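Local coordinates for protein hemoglobin subunit beta (Isurus oxyrinchus, PDB 3MKB) that carries the oxygen-binding heme of shark hemoglobin, as the beta-type globin chain of a four-chain assembly that probably transports oxygen in the blood, at residues 23-28 with 52-57; 62-67 with 73-78; 91-96 with 130-135. One frame throughout, in Å; residues are numbered along the deposited sequence.

Interaction 1: residues 23-28 with 52-57; sequences IGTKAL and IHAAIV. With HEM (protoporphyrin IX containing Fe), chain F.
Gly24 and Ala54 bring helices 20-34 and 50-65 together with little side chain between them, their CA atoms 4.8 Å apart. Over these segments the axes approach to 7.9 Å at an angle of 115°. The evidence for close van der Waals packing is the methyl of Ala54, which faces the opposing helix and presses on its backbone: Ala54 CB lies 3.4 Å from Gly24 C and 3.2 Å from Thr25 N. Gly24 makes this possible, because a CB placed on it would fall 3.1 Å from Ala54 CB, too near for two carbons.

This steep, close crossing is the meeting of the B and E helices of the globin fold, where small residues let the helices come close.

Polar groups play a minor part. Thr25 OG1 passes 3.4 Å from Ala54 CB without bonding to segment 52-57; its hydrogen-bond partner is Ser21 O, one turn back in its own helix, and its contact with the methyl is van der Waals only.

Apolar contact with a ring completes the interface. Leu28 reaches across, its CD1 4.2 Å from His53 CB and its CD2 obliquely placed against the imidazole, the two side chains crossing at about a right angle. With CG anti to its backbone N (chi1 -174°), His53 carries its ring to the heme on the side where water 1 binds the iron, as the distal histidine of globins does, and Phe42 meets that ring edge-to-face. Beside it, Val57 CG1 rests 3.9 Å from HEM C2B.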
loop_
_atom_site.group_PDB
_atom_site.type_symbol
_atom_site.label_atom_id
_atom_site.label_comp_id
_atom_site.label_asym_id
_atom_site.label_seq_id
_atom_site.Cartn_x
_atom_site.Cartn_y
_atom_site.Cartn_z
ATOM N N ILE B 23 11.125 -12.923 21.190
ATOM C CA ILE B 23 10.305 -12.614 20.032
ATOM C C ILE B 23 10.734 -11.324 19.288
ATOM O O ILE B 23 10.884 -11.365 18.081
ATOM C CB ILE B 23 8.803 -12.540 20.427
ATOM C CG1 ILE B 23 8.313 -13.888 20.998
ATOM C CG2 ILE B 23 7.954 -12.058 19.281
ATOM C CD1 ILE B 23 6.935 -13.789 21.731
ATOM N N GLY B 24 10.867 -10.186 19.998
ATOM C CA GLY B 24 11.280 -8.917 19.416
ATOM C C GLY B 24 12.654 -8.987 18.767
ATOM O O GLY B 24 12.868 -8.456 17.663
ATOM N N THR B 25 13.556 -9.698 19.423
ATOM C CA THR B 25 14.916 -9.857 18.923
ATOM C C THR B 25 14.852 -10.577 17.550
ATOM O O THR B 25 15.359 -10.050 16.567
ATOM C CB THR B 25 15.821 -10.601 19.945
ATOM O OG1 THR B 25 15.899 -9.812 21.147
ATOM C CG2 THR B 25 17.222 -10.768 19.396
ATOM N N LYS B 26 14.197 -11.724 17.494
ATOM C CA LYS B 26 13.999 -12.462 16.225
ATOM C C LYS B 26 13.220 -11.662 15.216
ATOM O O LYS B 26 13.536 -11.723 14.040
ATOM C CB LYS B 26 13.277 -13.788 16.439
ATOM C CG LYS B 26 13.928 -14.682 17.463
ATOM C CD LYS B 26 13.085 -15.918 17.716
ATOM C CE LYS B 26 13.576 -16.665 18.955
ATOM N NZ LYS B 26 12.764 -17.899 19.251
ATOM N N ALA B 27 12.184 -10.924 15.655
ATOM C CA ALA B 27 11.401 -10.118 14.662
ATOM C C ALA B 27 12.258 -9.037 13.965
ATOM O O ALA B 27 12.167 -8.837 12.755
ATOM C CB ALA B 27 10.160 -9.484 15.282
ATOM N N LEU B 28 13.037 -8.311 14.767
ATOM C CA LEU B 28 13.971 -7.324 14.280
ATOM C C LEU B 28 14.963 -7.946 13.279
ATOM O O LEU B 28 15.216 -7.375 12.179
ATOM C CB LEU B 28 14.709 -6.720 15.497
ATOM C CG LEU B 28 14.988 -5.245 15.716
ATOM C CD1 LEU B 28 16.511 -4.943 15.620
ATOM C CD2 LEU B 28 14.149 -4.225 14.895
ATOM N N ILE B 52 19.292 -5.748 22.220
ATOM C CA ILE B 52 19.108 -4.477 22.945
ATOM C C ILE B 52 17.976 -3.657 22.377
ATOM O O ILE B 52 17.225 -2.992 23.098
ATOM C CB ILE B 52 20.332 -3.571 22.805
ATOM C CG1 ILE B 52 21.603 -4.368 23.008
ATOM C CG2 ILE B 52 20.203 -2.420 23.725
ATOM C CD1 ILE B 52 21.928 -4.688 24.433
ATOM N N HIS B 53 17.865 -3.663 21.056
ATOM C CA HIS B 53 16.846 -2.832 20.470
ATOM C C HIS B 53 15.454 -3.387 20.736
ATOM O O HIS B 53 14.510 -2.632 20.980
ATOM C CB HIS B 53 17.075 -2.590 18.996
ATOM C CG HIS B 53 16.098 -1.609 18.438
ATOM N ND1 HIS B 53 16.311 -0.248 18.485
ATOM C CD2 HIS B 53 14.862 -1.785 17.917
ATOM C CE1 HIS B 53 15.256 0.370 17.980
ATOM N NE2 HIS B 53 14.364 -0.541 17.627
ATOM N N ALA B 54 15.341 -4.714 20.718
ATOM C CA ALA B 54 14.070 -5.401 21.002
ATOM C C ALA B 54 13.521 -5.103 22.382
ATOM O O ALA B 54 12.290 -5.049 22.588
ATOM C CB ALA B 54 14.255 -6.880 20.839
ATOM N N ALA B 55 14.442 -4.950 23.342
ATOM C CA ALA B 55 14.103 -4.584 24.699
ATOM C C ALA B 55 13.418 -3.210 24.764
ATOM O O ALA B 55 12.454 -3.011 25.522
ATOM C CB ALA B 55 15.344 -4.653 25.589
ATOM N N ILE B 56 13.898 -2.270 23.946
ATOM C CA ILE B 56 13.268 -0.955 23.840
ATOM C C ILE B 56 11.833 -1.097 23.290
ATOM O O ILE B 56 10.861 -0.666 23.929
ATOM C CB ILE B 56 14.082 0.002 22.943
ATOM C CG1 ILE B 56 15.586 -0.257 23.112
ATOM C CG2 ILE B 56 13.723 1.445 23.280
ATOM C CD1 ILE B 56 16.565 0.932 22.785
ATOM N N VAL B 57 11.720 -1.728 22.114
ATOM C CA VAL B 57 10.433 -1.877 21.413
ATOM C C VAL B 57 9.416 -2.570 22.312
ATOM O O VAL B 57 8.285 -2.105 22.478
ATOM C CB VAL B 57 10.599 -2.668 20.089
ATOM C CG1 VAL B 57 9.275 -2.847 19.392
ATOM C CG2 VAL B 57 11.564 -1.967 19.176
HETATM C CHA HEM F . 13.971 3.933 19.563
HETATM C CHB HEM F . 9.642 1.897 20.179
HETATM C CHC HEM F . 9.611 0.912 15.497
HETATM C CHD HEM F . 14.110 2.715 14.889
HETATM C C1A HEM F . 12.771 3.540 20.069
HETATM C C2A HEM F . 12.333 3.844 21.390
HETATM C C3A HEM F . 11.158 3.269 21.563
HETATM C C4A HEM F . 10.816 2.598 20.360
HETATM C CMA HEM F . 10.306 3.331 22.849
HETATM C CAA HEM F . 13.108 4.662 22.450
HETATM C CBA HEM F . 12.893 6.155 22.238
HETATM C CGA HEM F . 13.558 6.895 23.387
HETATM O O1A HEM F . 12.972 6.963 24.498
HETATM O O2A HEM F . 14.673 7.411 23.196
HETATM C C1B HEM F . 9.221 1.426 18.985
HETATM C C2B HEM F . 7.963 0.735 18.710
HETATM C C3B HEM F . 7.985 0.463 17.392
HETATM C C4B HEM F . 9.233 0.972 16.809
HETATM C CMB HEM F . 6.816 0.360 19.704
HETATM C CAB HEM F . 6.879 -0.251 16.599
HETATM C CBB HEM F . 6.444 0.397 15.509
HETATM C C1C HEM F . 10.836 1.284 14.937
HETATM C C2C HEM F . 11.287 1.016 13.589
HETATM C C3C HEM F . 12.518 1.485 13.447
HETATM C C4C HEM F . 12.902 2.103 14.676
HETATM C CMC HEM F . 10.541 0.274 12.479
HETATM C CAC HEM F . 13.390 1.442 12.170
HETATM C CBC HEM F . 13.457 0.337 11.388
HETATM C C1D HEM F . 14.531 3.153 16.103
HETATM C C2D HEM F . 15.847 3.665 16.436
HETATM C C3D HEM F . 15.766 4.028 17.906
HETATM C C4D HEM F . 14.429 3.705 18.314
HETATM C CMD HEM F . 17.074 3.802 15.512
HETATM C CAD HEM F . 16.856 4.614 18.838
HETATM C CBD HEM F . 17.766 3.524 19.355
HETATM C CGD HEM F . 18.931 4.264 20.032
HETATM O O1D HEM F . 19.058 4.145 21.280
HETATM O O2D HEM F . 19.756 4.991 19.373
HETATM N NA HEM F . 11.822 2.759 19.436
HETATM N NB HEM F . 9.939 1.559 17.826
HETATM N NC HEM F . 11.857 1.962 15.587
HETATM N ND HEM F . 13.735 3.215 17.228
HETATM FE FE HEM F . 11.797 2.467 17.431
HETATM O O HOH W 1 12.464 0.368 17.484
#

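Interaction 2: residues 62-67 with 73-78; sequences QDAVKH and AEFVNI
Ala64 meets Phe75, and Asp63 and His67 meet Glu74, where the end of helix 50-65 faces the chain leading into helix 76-85; the nearest CA atoms of the two segments, those of Ala64 and Glu74, are 7.4 Å apart. In globin terms this is the turn region between the E and F helices, at the edge of the heme pocket, and the contact divides into an apolar inner half and a charged outer half.

The inner half is the buried and enclosed one. Ala64 CB approaches Phe75 CE2 to 4.0 Å, obliquely to the ring. One face of that ring carries Ile78 CD1, which stands over its centre and packs on it from within the same segment. Ala130 and Ile131 of helix 114-132 also touch Phe75, and both Phe75 and Ile78 reach the heme, so the buried ring joins three helical elements and the cofactor.

Towards solvent the residues are polar and only partly buried: Asp63, His67 and Glu74 meet at close range, yet no hydrogen bond crosses between the segments. Asp63, whose CG is anti to its backbone N (chi1 -175°), extends across and sets OD1 3.4 Å from Glu74 CB, a contact of oxygen with methylene rather than a polar bond. The two carboxylates are turned 80° to each other, and Asp63 OD2 lies 4.2 Å from Glu74 OE1. This closeness of like charges would tend to raise the proton affinity of one of them, and a positively charged His67 could offset it. Glu74 bends at chi2, laying its carboxylate nearly flat over one face of the His67 imidazole, the planes only 12° apart, with Glu74 OE2 3.6 Å from His67 ND1.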
loop_
_atom_site.group_PDB
_atom_site.type_symbol
_atom_site.label_atom_id
_atom_site.label_comp_id
_atom_site.label_asym_id
_atom_site.label_seq_id
_atom_site.Cartn_x
_atom_site.Cartn_y
_atom_site.Cartn_z
ATOM N N GLN B 62 4.559 -3.273 25.663
ATOM C CA GLN B 62 3.985 -3.524 26.970
ATOM C C GLN B 62 3.233 -2.282 27.484
ATOM O O GLN B 62 2.150 -2.407 28.072
ATOM C CB GLN B 62 5.061 -4.028 27.942
ATOM C CG GLN B 62 5.416 -5.533 27.781
ATOM C CD GLN B 62 5.380 -6.337 29.122
ATOM O OE1 GLN B 62 5.742 -7.540 29.166
ATOM N NE2 GLN B 62 4.934 -5.679 30.206
ATOM N N ASP B 63 3.778 -1.090 27.203
ATOM C CA ASP B 63 3.095 0.183 27.548
ATOM C C ASP B 63 1.742 0.328 26.854
ATOM O O ASP B 63 0.750 0.763 27.477
ATOM C CB ASP B 63 4.040 1.384 27.269
ATOM C CG ASP B 63 3.463 2.745 27.717
ATOM O OD1 ASP B 63 3.568 3.684 26.884
ATOM O OD2 ASP B 63 2.949 2.908 28.876
ATOM N N ALA B 64 1.683 -0.082 25.580
ATOM C CA ALA B 64 0.412 -0.139 24.822
ATOM C C ALA B 64 -0.505 -1.208 25.379
ATOM O O ALA B 64 -1.699 -0.999 25.463
ATOM C CB ALA B 64 0.644 -0.390 23.292
ATOM N N VAL B 65 0.082 -2.347 25.761
ATOM C CA VAL B 65 -0.669 -3.420 26.388
ATOM C C VAL B 65 -1.345 -2.929 27.661
ATOM O O VAL B 65 -2.552 -3.146 27.818
ATOM C CB VAL B 65 0.164 -4.687 26.675
ATOM C CG1 VAL B 65 -0.692 -5.708 27.461
ATOM C CG2 VAL B 65 0.718 -5.274 25.369
ATOM N N LYS B 66 -0.581 -2.256 28.536
ATOM C CA LYS B 66 -1.132 -1.812 29.837
ATOM C C LYS B 66 -2.217 -0.782 29.693
ATOM O O LYS B 66 -2.847 -0.422 30.676
ATOM C CB LYS B 66 -0.044 -1.261 30.758
ATOM C CG LYS B 66 0.354 -2.184 31.923
ATOM C CD LYS B 66 1.575 -3.085 31.580
ATOM C CE LYS B 66 1.199 -4.241 30.606
ATOM N NZ LYS B 66 2.338 -4.924 29.916
ATOM N N HIS B 67 -2.433 -0.302 28.470
ATOM C CA HIS B 67 -3.314 0.840 28.200
ATOM C C HIS B 67 -3.984 0.740 26.841
ATOM O O HIS B 67 -4.077 1.720 26.109
ATOM C CB HIS B 67 -2.518 2.153 28.222
ATOM C CG HIS B 67 -1.894 2.479 29.543
ATOM N ND1 HIS B 67 -2.585 3.112 30.550
ATOM C CD2 HIS B 67 -0.633 2.292 30.008
ATOM C CE1 HIS B 67 -1.781 3.283 31.588
ATOM N NE2 HIS B 67 -0.591 2.800 31.284
ATOM N N ALA B 73 -2.308 8.419 23.201
ATOM C CA ALA B 73 -1.859 9.282 24.301
ATOM C C ALA B 73 -0.519 8.876 24.994
ATOM O O ALA B 73 0.189 9.751 25.494
ATOM C CB ALA B 73 -2.996 9.427 25.329
ATOM N N GLU B 74 -0.155 7.588 25.013
ATOM C CA GLU B 74 1.087 7.178 25.689
ATOM C C GLU B 74 2.271 7.208 24.731
ATOM O O GLU B 74 3.442 7.085 25.140
ATOM C CB GLU B 74 0.974 5.793 26.359
ATOM C CG GLU B 74 -0.411 5.442 26.984
ATOM C CD GLU B 74 -0.664 5.972 28.407
ATOM O OE1 GLU B 74 0.295 6.160 29.210
ATOM O OE2 GLU B 74 -1.850 6.167 28.738
ATOM N N PHE B 75 1.980 7.381 23.450
ATOM C CA PHE B 75 3.039 7.272 22.477
ATOM C C PHE B 75 3.523 8.633 21.937
ATOM O O PHE B 75 4.390 8.687 21.055
ATOM C CB PHE B 75 2.595 6.291 21.352
ATOM C CG PHE B 75 3.033 4.864 21.568
ATOM C CD1 PHE B 75 3.898 4.248 20.656
ATOM C CD2 PHE B 75 2.594 4.123 22.677
ATOM C CE1 PHE B 75 4.342 2.929 20.826
ATOM C CE2 PHE B 75 3.030 2.799 22.857
ATOM C CZ PHE B 75 3.902 2.196 21.921
ATOM N N VAL B 76 2.982 9.734 22.480
ATOM C CA VAL B 76 3.332 11.089 21.990
ATOM C C VAL B 76 4.834 11.325 21.904
ATOM O O VAL B 76 5.365 11.657 20.823
ATOM C CB VAL B 76 2.588 12.254 22.743
ATOM C CG1 VAL B 76 2.636 13.544 21.916
ATOM C CG2 VAL B 76 1.167 11.912 22.964
ATOM N N ASN B 77 5.527 11.116 23.015
ATOM C CA ASN B 77 6.955 11.352 23.062
ATOM C C ASN B 77 7.722 10.318 22.241
ATOM O O ASN B 77 8.752 10.647 21.627
ATOM C CB ASN B 77 7.442 11.377 24.518
ATOM C CG ASN B 77 6.506 12.157 25.432
ATOM O OD1 ASN B 77 5.916 11.597 26.391
ATOM N ND2 ASN B 77 6.313 13.459 25.117
ATOM N N ILE B 78 7.225 9.071 22.226
ATOM C CA ILE B 78 7.865 8.014 21.422
ATOM C C ILE B 78 7.781 8.417 19.956
ATOM O O ILE B 78 8.744 8.353 19.210
ATOM C CB ILE B 78 7.229 6.604 21.672
ATOM C CG1 ILE B 78 7.658 6.043 23.032
ATOM C CG2 ILE B 78 7.670 5.582 20.570
ATOM C CD1 ILE B 78 6.587 5.234 23.752
#

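Interaction 3: residues 91-96 with 130-135. With HEM (protoporphyrin IX containing Fe), chain F.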
loop_
_atom_site.group_PDB
_atom_site.type_symbol
_atom_site.label_atom_id
_atom_site.label_comp_id
_atom_site.label_asym_id
_atom_site.label_seq_id
_atom_site.Cartn_x
_atom_site.Cartn_y
_atom_site.Cartn_z
ATOM N N GLY B 91 6.303 4.445 7.063
ATOM C CA GLY B 91 5.849 3.410 6.146
ATOM C C GLY B 91 6.554 2.111 6.364
ATOM O O GLY B 91 6.126 1.081 5.831
ATOM N N SER B 92 7.649 2.160 7.117
ATOM C CA SER B 92 8.428 1.002 7.504
ATOM C C SER B 92 8.025 0.413 8.895
ATOM O O SER B 92 8.398 -0.701 9.257
ATOM C CB SER B 92 9.924 1.338 7.453
ATOM O OG SER B 92 10.323 1.724 6.113
ATOM N N PHE B 93 7.259 1.151 9.682
ATOM C CA PHE B 93 6.773 0.578 10.953
ATOM C C PHE B 93 6.104 -0.822 10.851
ATOM O O PHE B 93 6.393 -1.700 11.651
ATOM C CB PHE B 93 5.793 1.547 11.625
ATOM C CG PHE B 93 6.455 2.793 12.249
ATOM C CD1 PHE B 93 7.677 2.689 12.904
ATOM C CD2 PHE B 93 5.838 4.043 12.174
ATOM C CE1 PHE B 93 8.292 3.764 13.458
ATOM C CE2 PHE B 93 6.423 5.151 12.768
ATOM C CZ PHE B 93 7.677 5.022 13.404
ATOM N N HIS B 94 5.185 -1.023 9.905
ATOM C CA HIS B 94 4.517 -2.314 9.775
ATOM C C HIS B 94 5.458 -3.449 9.345
ATOM O O HIS B 94 5.094 -4.586 9.401
ATOM C CB HIS B 94 3.310 -2.214 8.796
ATOM C CG HIS B 94 3.704 -2.276 7.347
ATOM N ND1 HIS B 94 3.744 -3.454 6.631
ATOM C CD2 HIS B 94 4.127 -1.310 6.495
ATOM C CE1 HIS B 94 4.165 -3.212 5.399
ATOM N NE2 HIS B 94 4.420 -1.922 5.299
ATOM N N LEU B 95 6.612 -3.131 8.769
ATOM C CA LEU B 95 7.587 -4.176 8.437
ATOM C C LEU B 95 8.094 -4.816 9.733
ATOM O O LEU B 95 8.322 -6.000 9.798
ATOM C CB LEU B 95 8.737 -3.574 7.633
ATOM C CG LEU B 95 8.258 -2.871 6.364
ATOM C CD1 LEU B 95 9.479 -2.267 5.529
ATOM C CD2 LEU B 95 7.472 -3.857 5.527
ATOM N N LEU B 96 8.271 -4.008 10.763
ATOM C CA LEU B 96 8.582 -4.512 12.082
ATOM C C LEU B 96 7.442 -5.311 12.671
ATOM O O LEU B 96 7.628 -6.411 13.066
ATOM C CB LEU B 96 8.965 -3.392 13.036
ATOM C CG LEU B 96 9.356 -3.889 14.422
ATOM C CD1 LEU B 96 10.447 -4.928 14.328
ATOM C CD2 LEU B 96 9.788 -2.744 15.321
ATOM N N ALA B 130 -0.465 4.981 16.529
ATOM C CA ALA B 130 0.014 5.726 17.705
ATOM C C ALA B 130 1.426 6.305 17.519
ATOM O O ALA B 130 1.676 7.488 17.816
ATOM C CB ALA B 130 -0.021 4.848 18.912
ATOM N N ILE B 131 2.347 5.466 17.040
ATOM C CA ILE B 131 3.713 5.873 16.799
ATOM C C ILE B 131 3.875 6.739 15.507
ATOM O O ILE B 131 4.871 7.482 15.364
ATOM C CB ILE B 131 4.684 4.664 16.835
ATOM C CG1 ILE B 131 6.121 5.130 17.116
ATOM C CG2 ILE B 131 4.450 3.711 15.583
ATOM C CD1 ILE B 131 7.140 3.991 17.282
ATOM N N SER B 132 2.872 6.710 14.633
ATOM C CA SER B 132 2.840 7.583 13.443
ATOM C C SER B 132 2.209 8.952 13.643
ATOM O O SER B 132 2.322 9.808 12.765
ATOM C CB SER B 132 2.138 6.897 12.264
ATOM O OG SER B 132 2.726 5.647 11.995
ATOM N N SER B 133 1.591 9.180 14.794
ATOM C CA SER B 133 0.690 10.326 14.942
ATOM C C SER B 133 1.393 11.698 14.927
ATOM O O SER B 133 0.828 12.695 14.478
ATOM C CB SER B 133 -0.187 10.176 16.195
ATOM O OG SER B 133 -1.214 11.182 16.198
ATOM N N GLN B 134 2.661 11.734 15.331
ATOM C CA GLN B 134 3.391 12.998 15.338
ATOM C C GLN B 134 4.246 13.253 14.116
ATOM O O GLN B 134 5.114 14.130 14.147
ATOM C CB GLN B 134 4.266 13.053 16.578
ATOM C CG GLN B 134 3.430 12.918 17.848
ATOM C CD GLN B 134 2.428 14.070 18.005
ATOM O OE1 GLN B 134 1.290 13.858 18.459
ATOM N NE2 GLN B 134 2.851 15.298 17.639
ATOM N N TYR B 135 4.072 12.487 13.056
ATOM C CA TYR B 135 4.819 12.827 11.825
ATOM C C TYR B 135 4.048 13.951 11.151
ATOM O O TYR B 135 2.856 13.826 10.902
ATOM C CB TYR B 135 4.938 11.645 10.857
ATOM C CG TYR B 135 5.995 10.667 11.259
ATOM C CD1 TYR B 135 7.132 10.545 10.513
ATOM C CD2 TYR B 135 5.848 9.856 12.414
ATOM C CE1 TYR B 135 8.117 9.632 10.868
ATOM C CE2 TYR B 135 6.842 8.929 12.789
ATOM C CZ TYR B 135 7.963 8.829 11.996
ATOM O OH TYR B 135 8.959 7.950 12.313
HETATM C CHA HEM F . 13.971 3.933 19.563
HETATM C CHB HEM F . 9.642 1.897 20.179
HETATM C CHC HEM F . 9.611 0.912 15.497
HETATM C CHD HEM F . 14.110 2.715 14.889
HETATM C C1A HEM F . 12.771 3.540 20.069
HETATM C C2A HEM F . 12.333 3.844 21.390
HETATM C C3A HEM F . 11.158 3.269 21.563
HETATM C C4A HEM F . 10.816 2.598 20.360
HETATM C CMA HEM F . 10.306 3.331 22.849
HETATM C CAA HEM F . 13.108 4.662 22.450
HETATM C CBA HEM F . 12.893 6.155 22.238
HETATM C CGA HEM F . 13.558 6.895 23.387
HETATM O O1A HEM F . 12.972 6.963 24.498
HETATM O O2A HEM F . 14.673 7.411 23.196
HETATM C C1B HEM F . 9.221 1.426 18.985
HETATM C C2B HEM F . 7.963 0.735 18.710
HETATM C C3B HEM F . 7.985 0.463 17.392
HETATM C C4B HEM F . 9.233 0.972 16.809
HETATM C CMB HEM F . 6.816 0.360 19.704
HETATM C CAB HEM F . 6.879 -0.251 16.599
HETATM C CBB HEM F . 6.444 0.397 15.509
HETATM C C1C HEM F . 10.836 1.284 14.937
HETATM C C2C HEM F . 11.287 1.016 13.589
HETATM C C3C HEM F . 12.518 1.485 13.447
HETATM C C4C HEM F . 12.902 2.103 14.676
HETATM C CMC HEM F . 10.541 0.274 12.479
HETATM C CAC HEM F . 13.390 1.442 12.170
HETATM C CBC HEM F . 13.457 0.337 11.388
HETATM C C1D HEM F . 14.531 3.153 16.103
HETATM C C2D HEM F . 15.847 3.665 16.436
HETATM C C3D HEM F . 15.766 4.028 17.906
HETATM C C4D HEM F . 14.429 3.705 18.314
HETATM C CMD HEM F . 17.074 3.802 15.512
HETATM C CAD HEM F . 16.856 4.614 18.838
HETATM C CBD HEM F . 17.766 3.524 19.355
HETATM C CGD HEM F . 18.931 4.264 20.032
HETATM O O1D HEM F . 19.058 4.145 21.280
HETATM O O2D HEM F . 19.756 4.991 19.373
HETATM N NA HEM F . 11.822 2.759 19.436
HETATM N NB HEM F . 9.939 1.559 17.826
HETATM N NC HEM F . 11.857 1.962 15.587
HETATM N ND HEM F . 13.735 3.215 17.228
HETATM FE FE HEM F . 11.797 2.467 17.431
HETATM O O HOH W 1 12.464 0.368 17.484
#
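Phe93 lines the wall of the heme pocket between the G and H helices of the globin fold, where it meets Ile131, Ser132 and the penultimate residue Tyr135. Over one face of the phenyl ring stands Ile131 CG2, 3.8 Å from the centroid and 17° off the ring normal, a CH-pi contact. With its CG1 anti to the backbone N (chi1 -158°), Ile131 sends its other branch to the porphyrin, CD1 3.6 Å from HEM C3B. Ser132 OG comes to the ring edge, 3.5 Å from Phe93 CD2, while its hydrogen bond goes to Ile128 O. The Phe93 and Tyr135 side chains come from opposite directions and their rings meet obliquely, planes 82° apart; Tyr135 OH lies 3.4 Å from Phe93 CZ. That hydroxyl is held by a hydrogen bond to Ile88 O, the tether expected of the penultimate tyrosine in hemoglobins. On the heme side Phe93 CD1 reaches HEM CBB at 3.7 Å. An alanine in place of Phe93 would remove the ring and is likely to leave a gap beside the vinyl group, with Ile131 CG2 and the Tyr135 ring deprived of their shared packing surface. Around the contact, Ile131 leans on Ile78 and Tyr135 on His82 and Ala83 of helix 76-85, whereas Leu96 packs against Leu28 and Met31 of helix 20-34.

How the interactions relate
Interaction 1 is buried, whereas interactions 2 and 3 run from pocket-lining residues to partly exposed ones. Helix 50-65 serves interactions 1 and 2 in turn: its earlier part crosses another helix with a methyl against its backbone, and its end meets a connecting segment through longer side chains. The chemistry follows, from small apolar groups in interaction 1, through aromatic and aliphatic packing in interaction 3, to stacked and like-charged groups on the outer side of interaction 2. The heme is common to all three. Direct packing also ties them, Val57 to Leu96 between interactions 1 and 3, and Val76 to Gln134 between 2 and 3; interactions 1 and 2 do not touch.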